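Local coordinates for probable glutathione S-transferase GSTU1 (Oryza sativa, PDB 1OYJ), which conjugates reduced glutathione to a wide range of hydrophobic electrophiles, as a tau-family transferase that detoxifies herbicides, at residues G18-I23 / V170-W175; R48-H53 / P65-L70. All coordinates share one frame; numbering follows the deposited sequence.

Interaction 1 (G18-I23 / V170-W175)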
ATOM      1  N   GLY A  18       6.225 -11.934   6.323  1.00 20.02           N
ATOM      2  CA  GLY A  18       7.672 -12.188   6.434  1.00 19.43           C
ATOM      3  C   GLY A  18       8.113 -13.247   5.417  1.00 20.65           C
ATOM      4  O   GLY A  18       9.115 -13.139   4.775  1.00 20.32           O
ATOM      5  N   GLN A  19       7.279 -14.216   5.160  1.00 20.35           N
ATOM      6  CA  GLN A  19       7.594 -15.179   4.135  1.00 20.45           C
ATOM      7  C   GLN A  19       7.819 -14.552   2.733  1.00 20.00           C
ATOM      8  O   GLN A  19       8.632 -15.035   1.987  1.00 18.60           O
ATOM      9  CB  GLN A  19       6.552 -16.278   4.101  1.00 19.78           C
ATOM     10  CG  GLN A  19       6.671 -17.242   5.342  1.00 22.57           C
ATOM     11  CD  GLN A  19       5.391 -17.986   5.546  1.00 23.93           C
ATOM     12  OE1 GLN A  19       4.540 -17.888   4.714  1.00 23.32           O
ATOM     13  NE2 GLN A  19       5.231 -18.696   6.675  1.00 18.58           N
ATOM     14  N   ARG A  20       7.066 -13.499   2.377  1.00 18.68           N
ATOM     15  CA  ARG A  20       7.349 -12.805   1.209  1.00 20.53           C
ATOM     16  C   ARG A  20       8.806 -12.422   1.085  1.00 20.24           C
ATOM     17  O   ARG A  20       9.374 -12.573   0.009  1.00 19.24           O
ATOM     18  CB  ARG A  20       6.544 -11.501   1.022  1.00 21.45           C
ATOM     19  CG  ARG A  20       5.069 -11.644   0.960  1.00 21.83           C
ATOM     20  CD  ARG A  20       4.340 -10.339   1.109  1.00 18.90           C
ATOM     21  NE  ARG A  20       2.942 -10.460   0.778  1.00 19.30           N
ATOM     22  CZ  ARG A  20       2.069  -9.482   0.827  1.00 21.04           C
ATOM     23  NH1 ARG A  20       2.379  -8.322   1.408  1.00 18.82           N
ATOM     24  NH2 ARG A  20       0.867  -9.664   0.330  1.00 17.47           N
ATOM     25  N   CYS A  21       9.330 -11.797   2.113  1.00 21.44           N
ATOM     26  CA  CYS A  21      10.634 -11.260   2.062  1.00 21.35           C
ATOM     27  C   CYS A  21      11.633 -12.430   2.066  1.00 20.43           C
ATOM     28  O   CYS A  21      12.701 -12.354   1.463  1.00 20.34           O
ATOM     29  CB  CYS A  21      10.900 -10.415   3.292  1.00 24.17           C
ATOM     30  SG  CYS A  21       9.671  -9.168   3.637  1.00 25.63           S
ATOM     31  N   ARG A  22      11.318 -13.503   2.792  1.00 18.54           N
ATOM     32  CA  ARG A  22      12.219 -14.697   2.717  1.00 20.66           C
ATOM     33  C   ARG A  22      12.354 -15.237   1.263  1.00 19.64           C
ATOM     34  O   ARG A  22      13.502 -15.543   0.816  1.00 20.11           O
ATOM     35  CB  ARG A  22      11.795 -15.888   3.626  1.00 19.86           C
ATOM     36  CG  ARG A  22      11.845 -15.518   5.177  1.00 23.00           C
ATOM     37  CD  ARG A  22      11.139 -16.510   6.128  1.00 24.59           C
ATOM     38  NE  ARG A  22      10.120 -15.909   6.927  1.00 24.90           N
ATOM     39  CZ  ARG A  22       9.238 -16.590   7.613  1.00 25.60           C
ATOM     40  NH1 ARG A  22       8.304 -15.954   8.275  1.00 26.38           N
ATOM     41  NH2 ARG A  22       9.247 -17.907   7.581  1.00 24.84           N
ATOM     42  N   ILE A  23      11.214 -15.437   0.608  1.00 17.77           N
ATOM     43  CA  ILE A  23      11.198 -15.961  -0.776  1.00 19.13           C
ATOM     44  C   ILE A  23      11.934 -15.027  -1.715  1.00 19.94           C
ATOM     45  O   ILE A  23      12.673 -15.465  -2.560  1.00 22.77           O
ATOM     46  CB  ILE A  23       9.742 -16.181  -1.193  1.00 17.78           C
ATOM     47  CG1 ILE A  23       9.196 -17.373  -0.389  1.00 16.66           C
ATOM     48  CG2 ILE A  23       9.543 -16.391  -2.678  1.00 18.84           C
ATOM     49  CD1 ILE A  23       7.633 -17.381  -0.449  1.00 19.90           C
ATOM     50  N   VAL A 170       1.929 -15.657  -2.920  1.00 15.63           N
ATOM     51  CA  VAL A 170       2.238 -17.118  -2.726  1.00 17.11           C
ATOM     52  C   VAL A 170       2.206 -17.645  -1.304  1.00 16.35           C
ATOM     53  O   VAL A 170       1.748 -18.752  -1.104  1.00 17.14           O
ATOM     54  CB  VAL A 170       3.465 -17.562  -3.454  1.00 16.07           C
ATOM     55  CG1 VAL A 170       4.682 -17.029  -2.875  1.00 17.29           C
ATOM     56  CG2 VAL A 170       3.511 -19.103  -3.643  1.00 16.91           C
ATOM     57  N   PRO A 171       2.616 -16.867  -0.301  1.00 16.61           N
ATOM     58  CA  PRO A 171       2.496 -17.392   1.059  1.00 17.49           C
ATOM     59  C   PRO A 171       1.080 -17.768   1.473  1.00 17.77           C
ATOM     60  O   PRO A 171       0.878 -18.727   2.223  1.00 17.75           O
ATOM     61  CB  PRO A 171       3.102 -16.309   1.938  1.00 19.34           C
ATOM     62  CG  PRO A 171       4.015 -15.512   0.958  1.00 18.49           C
ATOM     63  CD  PRO A 171       3.262 -15.539  -0.333  1.00 16.32           C
ATOM     64  N   PHE A 172       0.090 -17.108   0.912  1.00 16.73           N
ATOM     65  CA  PHE A 172      -1.243 -17.431   1.270  1.00 18.29           C
ATOM     66  C   PHE A 172      -1.705 -18.767   0.681  1.00 18.79           C
ATOM     67  O   PHE A 172      -2.695 -19.324   1.153  1.00 18.46           O
ATOM     68  CB  PHE A 172      -2.189 -16.265   0.888  1.00 19.39           C
ATOM     69  CG  PHE A 172      -1.929 -15.023   1.655  1.00 19.92           C
ATOM     70  CD1 PHE A 172      -1.160 -13.972   1.128  1.00 19.94           C
ATOM     71  CD2 PHE A 172      -2.397 -14.896   2.937  1.00 20.57           C
ATOM     72  CE1 PHE A 172      -0.947 -12.863   1.930  1.00 20.88           C
ATOM     73  CE2 PHE A 172      -2.137 -13.810   3.660  1.00 16.42           C
ATOM     74  CZ  PHE A 172      -1.428 -12.807   3.176  1.00 18.26           C
ATOM     75  N   THR A 173      -0.965 -19.275  -0.314  1.00 18.07           N
ATOM     76  CA  THR A 173      -1.306 -20.610  -0.837  1.00 17.84           C
ATOM     77  C   THR A 173      -1.200 -21.665   0.305  1.00 19.23           C
ATOM     78  O   THR A 173      -1.874 -22.678   0.287  1.00 18.52           O
ATOM     79  CB  THR A 173      -0.478 -21.037  -1.998  1.00 18.44           C
ATOM     80  OG1 THR A 173       0.924 -21.221  -1.638  1.00 15.00           O
ATOM     81  CG2 THR A 173      -0.587 -20.027  -3.131  1.00 21.59           C
ATOM     82  N   ALA A 174      -0.374 -21.395   1.314  1.00 17.66           N
ATOM     83  CA  ALA A 174      -0.288 -22.293   2.425  1.00 18.68           C
ATOM     84  C   ALA A 174      -1.518 -22.276   3.378  1.00 18.42           C
ATOM     85  O   ALA A 174      -1.642 -23.181   4.202  1.00 17.88           O
ATOM     86  CB  ALA A 174       0.932 -22.025   3.252  1.00 19.81           C
ATOM     87  N   TRP A 175      -2.352 -21.263   3.231  1.00 18.27           N
ATOM     88  CA  TRP A 175      -3.586 -21.099   3.967  1.00 17.71           C
ATOM     89  C   TRP A 175      -4.772 -21.539   3.152  1.00 19.48           C
ATOM     90  O   TRP A 175      -5.897 -21.526   3.668  1.00 21.40           O
ATOM     91  CB  TRP A 175      -3.728 -19.618   4.382  1.00 19.20           C
ATOM     92  CG  TRP A 175      -2.604 -19.097   5.200  1.00 16.73           C
ATOM     93  CD1 TRP A 175      -1.363 -18.954   4.831  1.00 19.63           C
ATOM     94  CD2 TRP A 175      -2.650 -18.671   6.569  1.00 21.41           C
ATOM     95  NE1 TRP A 175      -0.599 -18.442   5.845  1.00 16.92           N
ATOM     96  CE2 TRP A 175      -1.380 -18.261   6.926  1.00 19.40           C
ATOM     97  CE3 TRP A 175      -3.637 -18.586   7.513  1.00 22.26           C
ATOM     98  CZ2 TRP A 175      -1.075 -17.754   8.184  1.00 23.36           C
ATOM     99  CZ3 TRP A 175      -3.298 -18.138   8.767  1.00 21.39           C
ATOM    100  CH2 TRP A 175      -2.059 -17.711   9.072  1.00 21.36           C
TER
HETATM  101  O   HOH W   1       1.932 -18.582   4.946  1.00 41.20           O

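Interaction 2 (R48-H53 / P65-L70). With GSH (glutathione), chain N.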
ATOM      1  N   ARG A  48      12.380  -0.883  18.528  1.00 22.46           N
ATOM      2  CA  ARG A  48      13.137   0.282  18.044  1.00 25.02           C
ATOM      3  C   ARG A  48      13.194   0.461  16.569  1.00 26.47           C
ATOM      4  O   ARG A  48      13.322   1.605  16.113  1.00 25.23           O
ATOM      5  CB  ARG A  48      14.625   0.216  18.398  1.00 27.14           C
ATOM      6  CG  ARG A  48      14.937   0.589  19.822  1.00 30.27           C
ATOM      7  CD  ARG A  48      16.478   0.689  20.174  1.00 36.52           C
ATOM      8  NE  ARG A  48      17.219  -0.589  20.146  1.00 39.26           N
ATOM      9  CZ  ARG A  48      18.123  -0.938  19.207  1.00 39.51           C
ATOM     10  NH1 ARG A  48      18.414  -0.101  18.198  1.00 38.70           N
ATOM     11  NH2 ARG A  48      18.746  -2.120  19.292  1.00 36.55           N
ATOM     12  N   SER A  49      13.230  -0.666  15.843  1.00 25.22           N
ATOM     13  CA  SER A  49      13.429  -0.708  14.394  1.00 25.15           C
ATOM     14  C   SER A  49      12.175  -0.382  13.675  1.00 24.41           C
ATOM     15  O   SER A  49      12.274   0.234  12.664  1.00 23.87           O
ATOM     16  CB  SER A  49      13.921  -2.101  13.940  1.00 24.80           C
ATOM     17  OG  SER A  49      15.142  -2.447  14.575  1.00 25.95           O
ATOM     18  N   ASN A  50      11.000  -0.754  14.218  1.00 23.11           N
ATOM     19  CA  ASN A  50       9.688  -0.391  13.643  1.00 23.55           C
ATOM     20  C   ASN A  50       8.786   0.240  14.741  1.00 19.71           C
ATOM     21  O   ASN A  50       7.784  -0.341  15.085  1.00 20.54           O
ATOM     22  CB  ASN A  50       9.022  -1.679  13.064  1.00 22.63           C
ATOM     23  CG  ASN A  50       7.695  -1.419  12.372  1.00 25.85           C
ATOM     24  OD1 ASN A  50       7.306  -0.308  12.171  1.00 23.11           O
ATOM     25  ND2 ASN A  50       6.983  -2.493  12.006  1.00 25.67           N
ATOM     26  N   PRO A  51       9.095   1.436  15.237  1.00 22.51           N
ATOM     27  CA  PRO A  51       8.339   2.037  16.368  1.00 21.64           C
ATOM     28  C   PRO A  51       6.972   2.433  15.992  1.00 21.61           C
ATOM     29  O   PRO A  51       6.117   2.485  16.815  1.00 20.40           O
ATOM     30  CB  PRO A  51       9.181   3.251  16.803  1.00 21.70           C
ATOM     31  CG  PRO A  51      10.132   3.502  15.609  1.00 24.38           C
ATOM     32  CD  PRO A  51      10.226   2.283  14.817  1.00 20.54           C
ATOM     33  N   VAL A  52       6.737   2.631  14.691  1.00 22.91           N
ATOM     34  CA  VAL A  52       5.463   3.082  14.273  1.00 22.96           C
ATOM     35  C   VAL A  52       4.447   1.959  14.345  1.00 23.08           C
ATOM     36  O   VAL A  52       3.374   2.118  14.915  1.00 22.22           O
ATOM     37  CB  VAL A  52       5.553   3.817  12.849  1.00 24.00           C
ATOM     38  CG1 VAL A  52       4.267   4.277  12.434  1.00 26.14           C
ATOM     39  CG2 VAL A  52       6.514   5.019  12.903  1.00 22.82           C
ATOM     40  N   HIS A  53       4.788   0.797  13.798  1.00 21.62           N
ATOM     41  CA  HIS A  53       3.836  -0.250  13.760  1.00 22.67           C
ATOM     42  C   HIS A  53       4.160  -1.358  14.733  1.00 21.83           C
ATOM     43  O   HIS A  53       3.271  -2.008  15.167  1.00 21.56           O
ATOM     44  CB  HIS A  53       3.760  -0.859  12.345  1.00 23.32           C
ATOM     45  CG  HIS A  53       3.301   0.093  11.300  1.00 25.89           C
ATOM     46  ND1 HIS A  53       2.093   0.747  11.384  1.00 25.94           N
ATOM     47  CD2 HIS A  53       3.880   0.512  10.150  1.00 24.82           C
ATOM     48  CE1 HIS A  53       1.941   1.525  10.335  1.00 24.43           C
ATOM     49  NE2 HIS A  53       3.002   1.388   9.560  1.00 22.25           N
ATOM     50  N   PRO A  65      16.596  -0.109   9.251  1.00 24.15           N
ATOM     51  CA  PRO A  65      15.344  -0.859   9.040  1.00 22.30           C
ATOM     52  C   PRO A  65      14.472  -0.396   7.890  1.00 22.22           C
ATOM     53  O   PRO A  65      14.460   0.765   7.548  1.00 20.34           O
ATOM     54  CB  PRO A  65      14.602  -0.668  10.357  1.00 23.73           C
ATOM     55  CG  PRO A  65      14.959   0.756  10.748  1.00 25.87           C
ATOM     56  CD  PRO A  65      16.476   0.889  10.339  1.00 25.26           C
ATOM     57  N   VAL A  66      13.761  -1.366   7.311  1.00 22.08           N
ATOM     58  CA  VAL A  66      12.783  -1.175   6.274  1.00 21.55           C
ATOM     59  C   VAL A  66      11.623  -2.088   6.718  1.00 22.57           C
ATOM     60  O   VAL A  66      11.847  -3.319   6.971  1.00 21.16           O
ATOM     61  CB  VAL A  66      13.297  -1.672   4.941  1.00 21.32           C
ATOM     62  CG1 VAL A  66      12.259  -1.348   3.825  1.00 22.17           C
ATOM     63  CG2 VAL A  66      14.592  -1.011   4.526  1.00 23.11           C
ATOM     64  N   SER A  67      10.467  -1.483   6.975  1.00 20.78           N
ATOM     65  CA  SER A  67       9.278  -2.197   7.345  1.00 22.79           C
ATOM     66  C   SER A  67       8.228  -2.153   6.207  1.00 21.66           C
ATOM     67  O   SER A  67       8.350  -1.325   5.284  1.00 22.83           O
ATOM     68  CB  SER A  67       8.741  -1.609   8.631  1.00 21.93           C
ATOM     69  OG  SER A  67       9.693  -1.725   9.695  1.00 23.52           O
ATOM     70  N   GLU A  68       7.236  -3.034   6.354  1.00 20.60           N
ATOM     71  CA  GLU A  68       6.088  -3.223   5.487  1.00 20.60           C
ATOM     72  C   GLU A  68       6.568  -4.097   4.343  1.00 19.23           C
ATOM     73  O   GLU A  68       7.389  -3.708   3.571  1.00 19.92           O
ATOM     74  CB  GLU A  68       5.452  -1.909   4.995  1.00 21.11           C
ATOM     75  CG  GLU A  68       4.717  -1.174   6.165  1.00 24.03           C
ATOM     76  CD  GLU A  68       3.496  -1.914   6.674  1.00 24.12           C
ATOM     77  OE1 GLU A  68       2.669  -2.411   5.812  1.00 23.47           O
ATOM     78  OE2 GLU A  68       3.318  -2.012   7.929  1.00 23.53           O
ATOM     79  N   SER A  69       6.054  -5.316   4.316  1.00 18.95           N
ATOM     80  CA  SER A  69       6.510  -6.331   3.376  1.00 19.53           C
ATOM     81  C   SER A  69       6.601  -5.848   1.945  1.00 19.24           C
ATOM     82  O   SER A  69       7.608  -6.071   1.245  1.00 21.76           O
ATOM     83  CB  SER A  69       5.725  -7.625   3.558  1.00 19.13           C
ATOM     84  OG  SER A  69       4.374  -7.480   3.322  1.00 21.88           O
ATOM     85  N   LEU A  70       5.609  -5.129   1.466  1.00 20.58           N
ATOM     86  CA  LEU A  70       5.665  -4.767   0.027  1.00 20.14           C
ATOM     87  C   LEU A  70       6.726  -3.692  -0.254  1.00 20.51           C
ATOM     88  O   LEU A  70       7.294  -3.609  -1.350  1.00 19.44           O
ATOM     89  CB  LEU A  70       4.295  -4.291  -0.483  1.00 19.81           C
ATOM     90  CG  LEU A  70       3.185  -5.322  -0.610  1.00 22.40           C
ATOM     91  CD1 LEU A  70       1.894  -4.762  -1.272  1.00 23.67           C
ATOM     92  CD2 LEU A  70       3.630  -6.488  -1.406  1.00 20.93           C
TER
HETATM   93  N1  GSH N 799       1.368  -4.458   6.627  1.00 31.36           N
HETATM   94  CA1 GSH N 799       2.155  -5.536   7.130  1.00 32.32           C
HETATM   95  C1  GSH N 799       3.275  -6.052   6.309  1.00 32.54           C
HETATM   96  O11 GSH N 799       4.382  -6.425   6.637  1.00 33.23           O
HETATM   97  O12 GSH N 799       2.980  -6.128   5.136  1.00 29.24           O
HETATM   98  CB1 GSH N 799       1.648  -6.410   8.257  1.00 34.07           C
HETATM   99  CG1 GSH N 799       2.655  -7.367   8.906  1.00 32.76           C
HETATM  100  CD1 GSH N 799       1.978  -8.069  10.078  1.00 33.05           C
HETATM  101  OE1 GSH N 799       0.760  -8.119  10.090  1.00 35.50           O
HETATM  102  N2  GSH N 799       2.722  -8.647  11.021  1.00 31.82           N
HETATM  103  CA2 GSH N 799       2.125  -9.318  12.149  1.00 32.35           C
HETATM  104  C2  GSH N 799       2.629  -8.549  13.383  1.00 35.16           C
HETATM  105  O2  GSH N 799       3.830  -8.405  13.469  1.00 29.22           O
HETATM  106  CB2 GSH N 799       2.617 -10.766  12.138  1.00 35.08           C
HETATM  107  SG2 GSH N 799       1.841 -11.717  10.773  1.00 43.40           S
HETATM  108  N3  GSH N 799       1.822  -7.876  14.204  1.00 47.99           N
HETATM  109  CA3 GSH N 799       2.243  -8.070  15.614  1.00 49.71           C
HETATM  110  C3  GSH N 799       1.257  -8.329  16.753  1.00 54.95           C
HETATM  111  O31 GSH N 799       1.376  -7.742  17.877  1.00 51.84           O
HETATM  112  O32 GSH N 799       0.372  -9.157  16.604  1.00 56.10           O
HETATM  113  O   HOH W   2      11.309   1.337   9.571  1.00 54.58           O
HETATM  114  O   HOH W   3       4.971  -2.893   9.779  1.00 33.68           O

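Interaction 1 (G18-I23 / V170-W175)
Q19 lies alongside P171, the two side chains running past each other in opposite directions, and its OE1 comes 3.5 Å from P171 CB. No direct hydrogen bond joins the segments; instead a single water donates hydrogen bonds to Q19 OE1 at 2.7 Å and to P171 O, and accepts one from W175 NE1 in the plane of the indole, so three polar groups share it. The amide's other end, NE2, bonds to W13 O. R20 then crosses the proline at about a right angle, R20 CG to P171 CG 4.0 Å. Extended from CG to NE, its chain carries the guanidinium on to F172, where R20 NH2 comes 4.0 Å from F172 CE1 at the ring edge, the two planes 79° apart. That charge is paired with D112, and NE bonds to A168 O. One turn beyond Q19, I23 points CG1 beside its own backbone N (chi1 -70°), which carries I23 CD1 to V170 CG1 at 3.8 Å. The turn 170-175 is braced from within, since V170 O accepts from both the backbone N and OG1 of T173. This is the buried interdomain packing of a glutathione transferase, where the first helix of the thioredoxin-like domain meets the all-helical domain.

Interaction 2 (R48-H53 / P65-L70)
A first torsion of -177° swings the N50 amide away from its own backbone N and lays it against S67, whose OG sits 3.4 Å from N50 CG without a hydrogen bond between them. The E68 chain is bent at its second torsion, bringing its carboxylate back to H53, and E68 OE2 lies 3.4 Å from H53 CD2 with the ring and carboxylate planes 65° apart. A water accepts from N50 ND2 and donates to E68 OE2 at 2.6 Å, bridging the segments. N50 OD1 meanwhile takes the backbone N of H53 in an Asx motif, the donor standing 55° out of the carbonyl plane, and ND2 also bonds to K55 O. Were N50 replaced by an alanine, the backbone N of H53 would probably lose its side-chain acceptor, and K55 O and the bridging water their amide donor. E68 OE1 accepts from glutathione N1 at 2.6 Å, and S69 OG donates to glutathione O12 at 2.7 Å, so both ends of the amino-acid head are held. Farther back, P65 CG packs 3.3 Å from S49 O. The contact sets the end of helix 44-49 and the following loop against edge strand 64-67, just before helix 69-79, with F106 of the second subunit against H53 and E68.

Overall arrangement
The two contacts lie with their centres about 18 Å apart, and interaction 2 is nested along the chain within the long span that interaction 1 closes. Interaction 1 is near the centre of the chain and spans both domains, tying helix 16-28 to the turn between helices 164-169 and 176-183. Interaction 2 stays within the thioredoxin-like domain, about 16 Å from that centre, at the 64-67 edge of its four-stranded sheet. They meet where R20 NH1 lies 2.9 Å from S69 OG, a probable hydrogen bond. Through it the interdomain packing reaches a serine that binds glutathione, so the substrate site is connected to the domain junction as well as to the subunit interface.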